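Local coordinates for protein catalase-3 (Neurospora crassa, PDB 4AJ9) that uses heme to split hydrogen peroxide into oxygen and water, probably protecting the fungal cell from the toxic effects of peroxide, at residues 215-220 and 419-424; 275-280 and 303-308; 534-539 and 560-565; 575-580 and 611-616. All blocks are in the same frame, centred on the assembly; numbering follows the deposited sequence. Where two conformers were deposited one is given.

How the interactions relate
Interactions 1 and 2 both reach the antiparallel sheet of the catalase core, their centres about 17 Å apart. Interaction 2 falls within the chain interval spanned by interaction 1, and the two touch through the Arg-215 to Glu-280 salt bridge and through packing of Leu-216 on Leu-277. Later in the chain, interactions 3 and 4 belong to the C-terminal domain of long catalases. Their centres are about 11 Å apart, and strands 561-566 and 575-576 are neighbours in its parallel sheet; the Tyr-577 side chain of interaction 4 packs on Ile-565 and hydrogen-bonds to Ser-538 O of interaction 3. About 44 Å separates the centres of interactions 2 and 3, so the two pairs lie in different parts of the subunit.

Interaction 1 (215-220 and 419-424)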
loop_
_atom_site.group_PDB
_atom_site.type_symbol
_atom_site.label_atom_id
_atom_site.label_comp_id
_atom_site.label_asym_id
_atom_site.label_seq_id
_atom_site.Cartn_x
_atom_site.Cartn_y
_atom_site.Cartn_z
ATOM N N ARG C 215 20.553 26.079 13.699
ATOM C CA ARG C 215 20.726 27.526 13.715
ATOM C C ARG C 215 19.454 28.227 14.168
ATOM O O ARG C 215 18.350 27.877 13.736
ATOM C CB ARG C 215 21.117 28.048 12.327
ATOM C CG ARG C 215 22.553 27.742 11.925
ATOM C CD ARG C 215 22.847 28.149 10.481
ATOM N NE ARG C 215 24.291 28.269 10.276
ATOM C CZ ARG C 215 25.021 27.448 9.531
ATOM N NH1 ARG C 215 24.441 26.449 8.879
ATOM N NH2 ARG C 215 26.334 27.639 9.426
ATOM N N LEU C 216 19.613 29.224 15.030
ATOM C CA LEU C 216 18.531 30.167 15.297
ATOM C C LEU C 216 18.786 31.368 14.407
ATOM O O LEU C 216 19.930 31.801 14.260
ATOM C CB LEU C 216 18.489 30.582 16.772
ATOM C CG LEU C 216 18.188 29.477 17.781
ATOM C CD1 LEU C 216 18.059 30.077 19.185
ATOM C CD2 LEU C 216 16.904 28.738 17.383
ATOM N N VAL C 217 17.722 31.886 13.795
ATOM C CA VAL C 217 17.831 32.961 12.821
ATOM C C VAL C 217 16.821 34.046 13.156
ATOM O O VAL C 217 15.635 33.764 13.337
ATOM C CB VAL C 217 17.578 32.443 11.391
ATOM C CG1 VAL C 217 17.813 33.561 10.361
ATOM C CG2 VAL C 217 18.480 31.255 11.107
ATOM N N THR C 218 17.293 35.285 13.283
ATOM C CA THR C 218 16.404 36.397 13.602
ATOM C C THR C 218 15.771 36.943 12.323
ATOM O O THR C 218 16.179 36.574 11.224
ATOM C CB THR C 218 17.162 37.554 14.294
ATOM O OG1 THR C 218 18.219 38.002 13.442
ATOM C CG2 THR C 218 17.746 37.112 15.623
ATOM N N GLU C 219 14.804 37.847 12.472
ATOM C CA GLU C 219 14.114 38.451 11.325
ATOM C C GLU C 219 15.060 39.028 10.271
ATOM O O GLU C 219 14.790 38.933 9.074
ATOM C CB GLU C 219 13.180 39.573 11.782
ATOM C CG GLU C 219 12.164 39.187 12.839
ATOM C CD GLU C 219 11.186 38.130 12.364
ATOM O OE1 GLU C 219 11.192 37.800 11.156
ATOM O OE2 GLU C 219 10.405 37.630 13.204
ATOM N N ASP C 220 16.155 39.642 10.712
ATOM C CA ASP C 220 17.063 40.314 9.788
ATOM C C ASP C 220 18.053 39.344 9.158
ATOM O O ASP C 220 18.866 39.717 8.306
ATOM C CB ASP C 220 17.790 41.467 10.490
ATOM C CG ASP C 220 18.792 40.986 11.514
ATOM O OD1 ASP C 220 18.875 39.759 11.736
ATOM O OD2 ASP C 220 19.493 41.835 12.104
ATOM N N PHE C 419 12.957 30.998 5.519
ATOM C CA PHE C 419 14.098 31.361 4.687
ATOM C C PHE C 419 15.359 30.707 5.208
ATOM O O PHE C 419 15.566 30.580 6.422
ATOM C CB PHE C 419 14.257 32.887 4.537
ATOM C CG PHE C 419 14.517 33.618 5.829
ATOM C CD1 PHE C 419 13.472 33.939 6.684
ATOM C CD2 PHE C 419 15.804 34.007 6.173
ATOM C CE1 PHE C 419 13.704 34.614 7.867
ATOM C CE2 PHE C 419 16.045 34.701 7.358
ATOM C CZ PHE C 419 14.994 35.006 8.202
ATOM N N THR C 420 16.180 30.241 4.279
ATOM C CA THR C 420 17.464 29.663 4.635
ATOM C C THR C 420 18.379 30.797 5.110
ATOM O O THR C 420 18.292 31.912 4.588
ATOM C CB THR C 420 18.065 28.927 3.427
ATOM O OG1 THR C 420 17.312 27.730 3.180
ATOM C CG2 THR C 420 19.513 28.559 3.679
ATOM N N THR C 421 19.225 30.522 6.103
ATOM C CA THR C 421 20.141 31.536 6.633
ATOM C C THR C 421 20.861 32.235 5.488
ATOM O O THR C 421 21.601 31.603 4.737
ATOM C CB THR C 421 21.202 30.930 7.564
ATOM O OG1 THR C 421 20.570 30.080 8.532
ATOM C CG2 THR C 421 21.961 32.046 8.289
ATOM N N PRO C 422 20.643 33.548 5.348
ATOM C CA PRO C 422 21.169 34.238 4.166
ATOM C C PRO C 422 22.703 34.197 4.039
ATOM O O PRO C 422 23.228 34.250 2.923
ATOM C CB PRO C 422 20.658 35.684 4.331
ATOM C CG PRO C 422 20.171 35.796 5.728
ATOM C CD PRO C 422 19.813 34.422 6.198
ATOM N N GLY C 423 23.415 34.090 5.150
ATOM C CA GLY C 423 24.867 34.085 5.075
ATOM C C GLY C 423 25.528 32.786 4.626
ATOM O O GLY C 423 26.727 32.760 4.338
ATOM N N ARG C 424 24.752 31.710 4.550
ATOM C CA ARG C 424 25.321 30.396 4.262
ATOM C C ARG C 424 25.886 30.289 2.854
ATOM O O ARG C 424 25.270 30.740 1.887
ATOM C CB ARG C 424 24.300 29.289 4.529
ATOM C CG ARG C 424 24.015 29.096 6.018
ATOM C CD ARG C 424 22.948 28.046 6.245
ATOM N NE ARG C 424 23.372 26.701 5.848
ATOM C CZ ARG C 424 22.518 25.703 5.636
ATOM N NH1 ARG C 424 21.215 25.919 5.778
ATOM N NH2 ARG C 424 22.952 24.502 5.272
#
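Apolar packing joins Val-217 to Phe-419: the valine CG1 lies 3.7 Å from Phe-419 CE2. The ring reaches the strand because Phe-419 CG sits between its own backbone N and carbonyl carbon (chi1 62°). Thr-218 O meets this ring at the edge, 3.6 Å from Phe-419 CZ. The other valine branch, CG2, turns to Thr-421 OG1 (3.5 Å), and Arg-215 CD reaches the same oxygen while the two side chains cross at about a right angle. That hydroxyl is hydrogen-bonded to Asp-338.

The charged part brings two guanidinium groups together, their planes 22° apart. Arg-424 CD lies over one face of the Arg-215 group, although Arg-424 was modelled in two conformers and this detail is less certain. Both arginines form salt bridges to Glu-341, which probably lets them lie so close; Arg-424 also pairs with Asp-338 and with Glu-43 of the third subunit, and Arg-215 with Glu-280. A methionine at position Arg-215 would probably leave Glu-280 and Glu-341 each short of a cationic mate.

Thr-420 hydrogen-bonds to Arg-432 of the second subunit. The loop 419-424 packs, just before strand 425-427, beside strand 214-217, which runs between strands 223-232 and 337-338 of the antiparallel sheet.

Interaction 2 (275-280 and 303-308)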
loop_
_atom_site.group_PDB
_atom_site.type_symbol
_atom_site.label_atom_id
_atom_site.label_comp_id
_atom_site.label_asym_id
_atom_site.label_seq_id
_atom_site.Cartn_x
_atom_site.Cartn_y
_atom_site.Cartn_z
ATOM N N VAL C 275 19.140 26.115 25.753
ATOM C CA VAL C 275 19.996 26.107 24.570
ATOM C C VAL C 275 21.429 26.486 24.919
ATOM O O VAL C 275 21.688 27.248 25.854
ATOM C CB VAL C 275 19.517 27.113 23.502
ATOM C CG1 VAL C 275 18.200 26.644 22.853
ATOM C CG2 VAL C 275 19.370 28.504 24.109
ATOM N N GLN C 276 22.363 25.946 24.157
ATOM C CA GLN C 276 23.700 26.507 24.123
ATOM C C GLN C 276 23.739 27.325 22.847
ATOM O O GLN C 276 23.234 26.887 21.826
ATOM C CB GLN C 276 24.744 25.397 24.096
ATOM C CG GLN C 276 24.811 24.611 25.402
ATOM C CD GLN C 276 25.790 23.455 25.334
ATOM O OE1 GLN C 276 25.515 22.430 24.705
ATOM N NE2 GLN C 276 26.939 23.610 25.986
ATOM N N LEU C 277 24.313 28.521 22.909
ATOM C CA LEU C 277 24.370 29.390 21.745
ATOM C C LEU C 277 25.827 29.662 21.365
ATOM O O LEU C 277 26.626 30.061 22.207
ATOM C CB LEU C 277 23.609 30.694 22.024
ATOM C CG LEU C 277 22.110 30.482 22.269
ATOM C CD1 LEU C 277 21.392 31.735 22.780
ATOM C CD2 LEU C 277 21.458 29.974 20.987
ATOM N N ILE C 278 26.179 29.420 20.103
ATOM C CA ILE C 278 27.561 29.609 19.668
ATOM C C ILE C 278 27.646 30.542 18.453
ATOM O O ILE C 278 26.857 30.429 17.516
ATOM C CB ILE C 278 28.256 28.256 19.348
ATOM C CG1 ILE C 278 28.053 27.242 20.484
ATOM C CG2 ILE C 278 29.761 28.464 19.113
ATOM C CD1 ILE C 278 26.763 26.445 20.406
ATOM N N ASP C 279 28.597 31.473 18.479
ATOM C CA ASP C 279 28.869 32.332 17.323
ATOM C C ASP C 279 29.193 31.493 16.088
ATOM O O ASP C 279 29.893 30.487 16.180
ATOM C CB ASP C 279 30.071 33.238 17.601
ATOM C CG ASP C 279 29.801 34.261 18.693
ATOM O OD1 ASP C 279 28.616 34.603 18.922
ATOM O OD2 ASP C 279 30.787 34.735 19.300
ATOM N N GLU C 280 28.715 31.913 14.926
ATOM C CA GLU C 280 29.022 31.165 13.713
ATOM C C GLU C 280 30.525 31.003 13.540
ATOM O O GLU C 280 30.987 29.939 13.138
ATOM C CB GLU C 280 28.423 31.845 12.479
ATOM C CG GLU C 280 26.907 31.724 12.363
ATOM C CD GLU C 280 26.435 30.445 11.676
ATOM O OE1 GLU C 280 27.267 29.591 11.276
ATOM O OE2 GLU C 280 25.207 30.288 11.542
ATOM N N PRO C 303 27.284 27.703 28.644
ATOM C CA PRO C 303 26.315 27.303 29.665
ATOM C C PRO C 303 24.913 27.192 29.081
ATOM O O PRO C 303 24.627 27.821 28.061
ATOM C CB PRO C 303 26.366 28.459 30.661
ATOM C CG PRO C 303 26.750 29.636 29.831
ATOM C CD PRO C 303 27.718 29.100 28.809
ATOM N N LEU C 304 24.057 26.405 29.723
ATOM C CA LEU C 304 22.675 26.269 29.288
ATOM C C LEU C 304 21.909 27.546 29.573
ATOM O O LEU C 304 22.031 28.130 30.649
ATOM C CB LEU C 304 22.001 25.093 30.002
ATOM C CG LEU C 304 22.679 23.738 29.785
ATOM C CD1 LEU C 304 22.102 22.673 30.702
ATOM C CD2 LEU C 304 22.552 23.329 28.333
ATOM N N GLN C 305 21.122 27.980 28.600
ATOM C CA GLN C 305 20.261 29.137 28.787
ATOM C C GLN C 305 18.824 28.684 28.605
ATOM O O GLN C 305 18.435 28.240 27.518
ATOM C CB GLN C 305 20.634 30.243 27.799
ATOM C CG GLN C 305 22.127 30.573 27.816
ATOM C CD GLN C 305 22.482 31.720 26.901
ATOM O OE1 GLN C 305 21.901 32.800 26.987
ATOM N NE2 GLN C 305 23.432 31.488 26.004
ATOM N N VAL C 306 18.050 28.759 29.683
ATOM C CA VAL C 306 16.672 28.273 29.689
ATOM C C VAL C 306 15.734 29.208 28.916
ATOM O O VAL C 306 15.712 30.416 29.148
ATOM C CB VAL C 306 16.161 28.072 31.142
ATOM C CG1 VAL C 306 14.692 27.659 31.156
ATOM C CG2 VAL C 306 17.020 27.045 31.879
ATOM N N LEU C 307 14.965 28.648 27.987
ATOM C CA LEU C 307 14.058 29.448 27.169
ATOM C C LEU C 307 12.609 29.312 27.616
ATOM O O LEU C 307 11.787 30.206 27.388
ATOM C CB LEU C 307 14.172 29.053 25.679
ATOM C CG LEU C 307 15.515 29.253 24.970
ATOM C CD1 LEU C 307 15.373 29.049 23.456
ATOM C CD2 LEU C 307 16.086 30.634 25.257
ATOM N N GLY C 308 12.290 28.189 28.243
ATOM C CA GLY C 308 10.932 27.944 28.689
ATOM C C GLY C 308 10.742 26.566 29.288
ATOM O O GLY C 308 11.714 25.867 29.618
HETATM O O HOH W 1 25.037 29.324 25.665
#
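Val-275 and Leu-307 meet through branches set by their first torsions. With Val-275 chi1 at -70°, CG1 stands anti to the carbonyl carbon and comes within 3.8 Å of Leu-307 CD1, while CG2 lies between N and carbonyl carbon, 4.0 Å from Leu-307 CG. The two side chains cross at about a right angle. Gln-305 runs extended beyond CG (chi2 -177°), which carries its amide NE2 across to Leu-277, 3.8 Å from CD1.

On the other side of the strand pair, Gln-276 CG packs 3.9 Å from Leu-304 CD2; the Gln-276 amide is held by Ala-302 and His-229. Val-275 and Gln-305 form an antiparallel hydrogen-bonded pair, each N bonding to the other's O; Val-275 N approaches Gln-305 O at 2.9 Å from above the carbonyl plane. Farther along, Leu-307 and Gly-308 both face Leu-273, a classic beta bulge between strands 270-278 and 305-314 of the catalase beta-barrel. Cutting Leu-307 back to alanine would probably open a gap beside both methyls of Val-275.

Where direct pairing stops, one water takes over: it accepts from Leu-277 N and from Gln-305 NE2 (2.7 Å) and donates to Pro-303 O. One water thus bridges two backbone groups and the NE2 of a side-chain amide, so the polar link between the segments continues past the last direct bond.

Interaction 3 (534-539 and 560-565); sequences VGVLST and LKVTVI
Val-536 and Val-562 make a close apolar contact between the two strands, CG2 of the first lying 3.5 Å from CG1 of the second. Val-562 holds CG1 anti to its backbone N (chi1 -179°), which sends that methyl forward along the strand toward Val-536 instead of toward its register partner Val-534. On the same face, Val-534 CG2 reaches back to Leu-560 CD1 at 4.0 Å, the side chains slanting across each other. Helix 544-557 covers this valine face, with Leu-551 on Val-536 and Leu-555 on Val-562.

The opposite face carries Leu-537 and Ile-565, side by side and pointing the same way, with Leu-537 CD2 and Ile-565 CD1 3.6 Å apart. Tyr-577 packs on both. Gly-535 belongs to this face, and a CB there would lie close to Ile-565 CD1.

Between the faces the backbones pair in parallel register. Val-534 O accepts from Thr-563 N at 2.8 Å in a nearly straight bond (170° at the hydrogen), and Ser-538 N closes the series on Ile-565 O.

The strands are the two arms of a beta-alpha-beta unit in the parallel sheet of a domain related to class I glutamine amidotransferases. Chemically, five backbone bonds satisfy the polar edge shared by the strands, and the hydrocarbon groups above and below are left to bury each other, the helix and the tyrosine.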
loop_
_atom_site.group_PDB
_atom_site.type_symbol
_atom_site.label_atom_id
_atom_site.label_comp_id
_atom_site.label_asym_id
_atom_site.label_seq_id
_atom_site.Cartn_x
_atom_site.Cartn_y
_atom_site.Cartn_z
ATOM N N VAL C 534 6.327 3.054 46.706
ATOM C CA VAL C 534 6.729 2.313 47.892
ATOM C C VAL C 534 5.913 1.030 47.980
ATOM O O VAL C 534 4.687 1.068 47.962
ATOM C CB VAL C 534 6.523 3.155 49.157
ATOM C CG1 VAL C 534 7.009 2.403 50.385
ATOM C CG2 VAL C 534 7.246 4.484 49.016
ATOM N N GLY C 535 6.598 -0.104 48.034
ATOM C CA GLY C 535 5.937 -1.365 48.279
ATOM C C GLY C 535 5.971 -1.663 49.766
ATOM O O GLY C 535 7.041 -1.814 50.353
ATOM N N VAL C 536 4.802 -1.730 50.384
ATOM C CA VAL C 536 4.730 -2.093 51.793
ATOM C C VAL C 536 4.380 -3.574 51.915
ATOM O O VAL C 536 3.280 -3.987 51.548
ATOM C CB VAL C 536 3.679 -1.261 52.516
ATOM C CG1 VAL C 536 3.608 -1.667 53.982
ATOM C CG2 VAL C 536 3.992 0.217 52.374
ATOM N N LEU C 537 5.333 -4.365 52.402
ATOM C CA LEU C 537 5.140 -5.798 52.590
ATOM C C LEU C 537 4.404 -6.075 53.901
ATOM O O LEU C 537 4.942 -5.831 54.984
ATOM C CB LEU C 537 6.492 -6.512 52.600
ATOM C CG LEU C 537 7.426 -6.108 51.456
ATOM C CD1 LEU C 537 8.617 -7.054 51.341
ATOM C CD2 LEU C 537 6.635 -6.082 50.156
ATOM N N SER C 538 3.182 -6.590 53.800
ATOM C CA SER C 538 2.351 -6.861 54.974
ATOM C C SER C 538 1.840 -8.301 55.013
ATOM O O SER C 538 2.363 -9.183 54.328
ATOM C CB SER C 538 1.172 -5.879 55.029
ATOM O OG SER C 538 0.502 -5.931 56.285
ATOM N N THR C 539 0.805 -8.531 55.814
ATOM C CA THR C 539 0.236 -9.866 55.948
ATOM C C THR C 539 -1.218 -9.769 56.375
ATOM O O THR C 539 -1.608 -8.794 57.014
ATOM C CB THR C 539 1.046 -10.737 56.942
ATOM O OG1 THR C 539 0.412 -12.012 57.101
ATOM C CG2 THR C 539 1.164 -10.051 58.306
ATOM N N LEU C 560 3.804 10.195 47.487
ATOM C CA LEU C 560 4.233 8.855 47.070
ATOM C C LEU C 560 3.063 7.941 46.684
ATOM O O LEU C 560 1.960 8.087 47.195
ATOM C CB LEU C 560 5.058 8.193 48.184
ATOM C CG LEU C 560 6.290 8.974 48.651
ATOM C CD1 LEU C 560 6.856 8.381 49.932
ATOM C CD2 LEU C 560 7.350 9.003 47.551
ATOM N N LYS C 561 3.324 6.997 45.778
ATOM C CA LYS C 561 2.345 5.999 45.364
ATOM C C LYS C 561 2.657 4.687 46.062
ATOM O O LYS C 561 3.659 4.038 45.767
ATOM C CB LYS C 561 2.384 5.785 43.853
ATOM C CG LYS C 561 1.246 4.920 43.338
ATOM C CD LYS C 561 1.497 4.464 41.903
ATOM C CE LYS C 561 0.208 3.983 41.236
ATOM N NZ LYS C 561 -0.476 2.923 42.033
ATOM N N VAL C 562 1.794 4.300 46.993
ATOM C CA VAL C 562 2.106 3.207 47.897
ATOM C C VAL C 562 1.258 1.984 47.583
ATOM O O VAL C 562 0.052 2.089 47.400
ATOM C CB VAL C 562 1.871 3.638 49.360
ATOM C CG1 VAL C 562 2.228 2.513 50.326
ATOM C CG2 VAL C 562 2.666 4.906 49.662
ATOM N N THR C 563 1.901 0.827 47.507
ATOM C CA THR C 563 1.191 -0.423 47.258
ATOM C C THR C 563 1.323 -1.324 48.475
ATOM O O THR C 563 2.420 -1.780 48.795
ATOM C CB THR C 563 1.779 -1.168 46.042
ATOM O OG1 THR C 563 1.772 -0.308 44.897
ATOM C CG2 THR C 563 0.971 -2.426 45.733
ATOM N N VAL C 564 0.215 -1.583 49.159
ATOM C CA VAL C 564 0.244 -2.534 50.265
ATOM C C VAL C 564 0.095 -3.958 49.733
ATOM O O VAL C 564 -0.845 -4.267 48.995
ATOM C CB VAL C 564 -0.863 -2.244 51.285
ATOM C CG1 VAL C 564 -0.903 -3.338 52.351
ATOM C CG2 VAL C 564 -0.640 -0.870 51.914
ATOM N N ILE C 565 1.027 -4.818 50.116
ATOM C CA ILE C 565 1.085 -6.180 49.594
ATOM C C ILE C 565 0.807 -7.196 50.688
ATOM O O ILE C 565 1.346 -7.080 51.784
ATOM C CB ILE C 565 2.480 -6.469 49.021
ATOM C CG1 ILE C 565 2.827 -5.447 47.931
ATOM C CG2 ILE C 565 2.585 -7.917 48.506
ATOM C CD1 ILE C 565 4.296 -5.488 47.520
#

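Interaction 4 (575-580 and 611-616); sequences QTYSAA and GRPSQI
Arg-612 NH1 grips two consecutive backbone carbonyls of the segment 575-580. Its bond to Tyr-577 O is 2.9 Å long and clearly bent (146° at the hydrogen). The bond to Ser-578 O has the same length and lies in the guanidinium plane, though NH1 stands well above the plane of that carbonyl. Beside this polar grip, Pro-613 CG sits over one face of the Tyr-577 ring, 4.0 Å from its centroid, in a CH-pi contact. Ile-616 CD1 meets the ring at its edge, 4.1 Å from Tyr-577 CD1, and also touches Ala-580 CB at 3.9 Å.

The arginine brings NH1 to the two carbonyls because its chain folds at CB-CG and CG-CD (chi2 59°, chi3 55°). A water accepts from Arg-612 NH2 at 2.9 Å. On the other segment, Tyr-577 O also accepts from Ala-580 N, and Thr-576 OG1 takes the N-H of Ala-579 in an ST motif, which shapes the turn that presents these carbonyls. Gly-611, with a positive phi, is the N-cap of helix 612-622.

Farther out, Tyr-577 OH is hydrogen-bonded to Ser-538 O, while the ring of Phe-608 meets the tyrosine ring. Ser-578 and Ala-579 pack on Phe-466 and His-470 of the fourth subunit.

The chemistry is thus divided: a cationic group in the first turn of the helix donates to two carbonyl oxygens of the turn after strand 575-576, its charge probably strengthening these bonds, and proline and isoleucine on the same helix pack against one face and an edge of the tyrosine ring, together fastening the helix to the edge of the parallel sheet.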
loop_
_atom_site.group_PDB
_atom_site.type_symbol
_atom_site.label_atom_id
_atom_site.label_comp_id
_atom_site.label_asym_id
_atom_site.label_seq_id
_atom_site.Cartn_x
_atom_site.Cartn_y
_atom_site.Cartn_z
ATOM N N GLN C 575 -2.125 -5.389 46.262
ATOM C CA GLN C 575 -1.501 -6.397 45.408
ATOM C C GLN C 575 -1.139 -7.625 46.239
ATOM O O GLN C 575 -0.768 -7.497 47.405
ATOM C CB GLN C 575 -0.234 -5.819 44.765
ATOM C CG GLN C 575 0.281 -6.560 43.550
ATOM C CD GLN C 575 1.504 -5.876 42.937
ATOM O OE1 GLN C 575 2.434 -5.492 43.650
ATOM N NE2 GLN C 575 1.505 -5.726 41.613
ATOM N N THR C 576 -1.254 -8.809 45.643
ATOM C CA THR C 576 -0.854 -10.047 46.308
ATOM C C THR C 576 0.636 -10.262 46.145
ATOM O O THR C 576 1.248 -9.737 45.212
ATOM C CB THR C 576 -1.553 -11.279 45.698
ATOM O OG1 THR C 576 -1.163 -11.409 44.322
ATOM C CG2 THR C 576 -3.063 -11.149 45.801
ATOM N N TYR C 577 1.217 -11.055 47.036
ATOM C CA TYR C 577 2.626 -11.414 46.906
ATOM C C TYR C 577 2.898 -12.076 45.568
ATOM O O TYR C 577 3.960 -11.867 44.979
ATOM C CB TYR C 577 3.083 -12.313 48.055
ATOM C CG TYR C 577 3.452 -11.517 49.276
ATOM C CD1 TYR C 577 4.581 -10.701 49.275
ATOM C CD2 TYR C 577 2.665 -11.550 50.419
ATOM C CE1 TYR C 577 4.925 -9.956 50.382
ATOM C CE2 TYR C 577 3.001 -10.805 51.542
ATOM C CZ TYR C 577 4.132 -10.010 51.520
ATOM O OH TYR C 577 4.474 -9.259 52.630
ATOM N N SER C 578 1.927 -12.850 45.089
ATOM C CA SER C 578 2.065 -13.571 43.821
ATOM C C SER C 578 2.307 -12.590 42.680
ATOM O O SER C 578 3.164 -12.814 41.821
ATOM C CB SER C 578 0.810 -14.418 43.545
ATOM O OG SER C 578 0.923 -15.134 42.321
ATOM N N ALA C 579 1.571 -11.484 42.701
ATOM C CA ALA C 579 1.629 -10.488 41.640
ATOM C C ALA C 579 2.744 -9.459 41.825
ATOM O O ALA C 579 2.993 -8.644 40.932
ATOM C CB ALA C 579 0.285 -9.784 41.516
ATOM N N ALA C 580 3.412 -9.487 42.974
ATOM C CA ALA C 580 4.371 -8.430 43.319
ATOM C C ALA C 580 5.818 -8.756 42.969
ATOM O O ALA C 580 6.239 -9.918 42.961
ATOM C CB ALA C 580 4.269 -8.070 44.788
ATOM N N GLY C 611 9.414 -18.286 49.003
ATOM C CA GLY C 611 10.412 -17.244 49.211
ATOM C C GLY C 611 10.083 -15.844 48.714
ATOM O O GLY C 611 10.905 -14.934 48.847
ATOM N N ARG C 612 8.882 -15.649 48.170
ATOM C CA ARG C 612 8.544 -14.384 47.501
ATOM C C ARG C 612 8.731 -13.117 48.356
ATOM O O ARG C 612 9.368 -12.164 47.911
ATOM C CB ARG C 612 7.140 -14.449 46.882
ATOM C CG ARG C 612 6.624 -13.135 46.287
ATOM C CD ARG C 612 7.518 -12.571 45.171
ATOM N NE ARG C 612 7.770 -13.512 44.081
ATOM C CZ ARG C 612 6.929 -13.772 43.085
ATOM N NH1 ARG C 612 5.743 -13.183 43.043
ATOM N NH2 ARG C 612 7.274 -14.640 42.133
ATOM N N PRO C 613 8.186 -13.099 49.587
ATOM C CA PRO C 613 8.438 -11.922 50.433
ATOM C C PRO C 613 9.936 -11.682 50.609
ATOM O O PRO C 613 10.397 -10.553 50.420
ATOM C CB PRO C 613 7.771 -12.296 51.761
ATOM C CG PRO C 613 6.678 -13.272 51.364
ATOM C CD PRO C 613 7.297 -14.077 50.242
ATOM N N SER C 614 10.688 -12.732 50.940
ATOM C CA SER C 614 12.139 -12.619 51.075
ATOM C C SER C 614 12.822 -12.160 49.790
ATOM O O SER C 614 13.793 -11.407 49.837
ATOM C CB SER C 614 12.753 -13.952 51.512
ATOM O OG SER C 614 12.256 -14.355 52.769
ATOM N N GLN C 615 12.344 -12.637 48.645
ATOM C CA GLN C 615 12.999 -12.303 47.380
ATOM C C GLN C 615 12.829 -10.816 47.084
ATOM O O GLN C 615 13.753 -10.160 46.607
ATOM C CB GLN C 615 12.432 -13.140 46.227
ATOM C CG GLN C 615 13.237 -13.035 44.935
ATOM C CD GLN C 615 14.648 -13.555 45.091
ATOM O OE1 GLN C 615 14.856 -14.725 45.422
ATOM N NE2 GLN C 615 15.635 -12.690 44.844
ATOM N N ILE C 616 11.636 -10.302 47.367
ATOM C CA ILE C 616 11.332 -8.888 47.174
ATOM C C ILE C 616 12.244 -8.007 48.019
ATOM O O ILE C 616 12.768 -6.996 47.542
ATOM C CB ILE C 616 9.859 -8.577 47.507
ATOM C CG1 ILE C 616 8.928 -9.260 46.499
ATOM C CG2 ILE C 616 9.602 -7.064 47.470
ATOM C CD1 ILE C 616 7.451 -9.080 46.801
HETATM O O HOH W 2 5.343 -14.739 39.910
#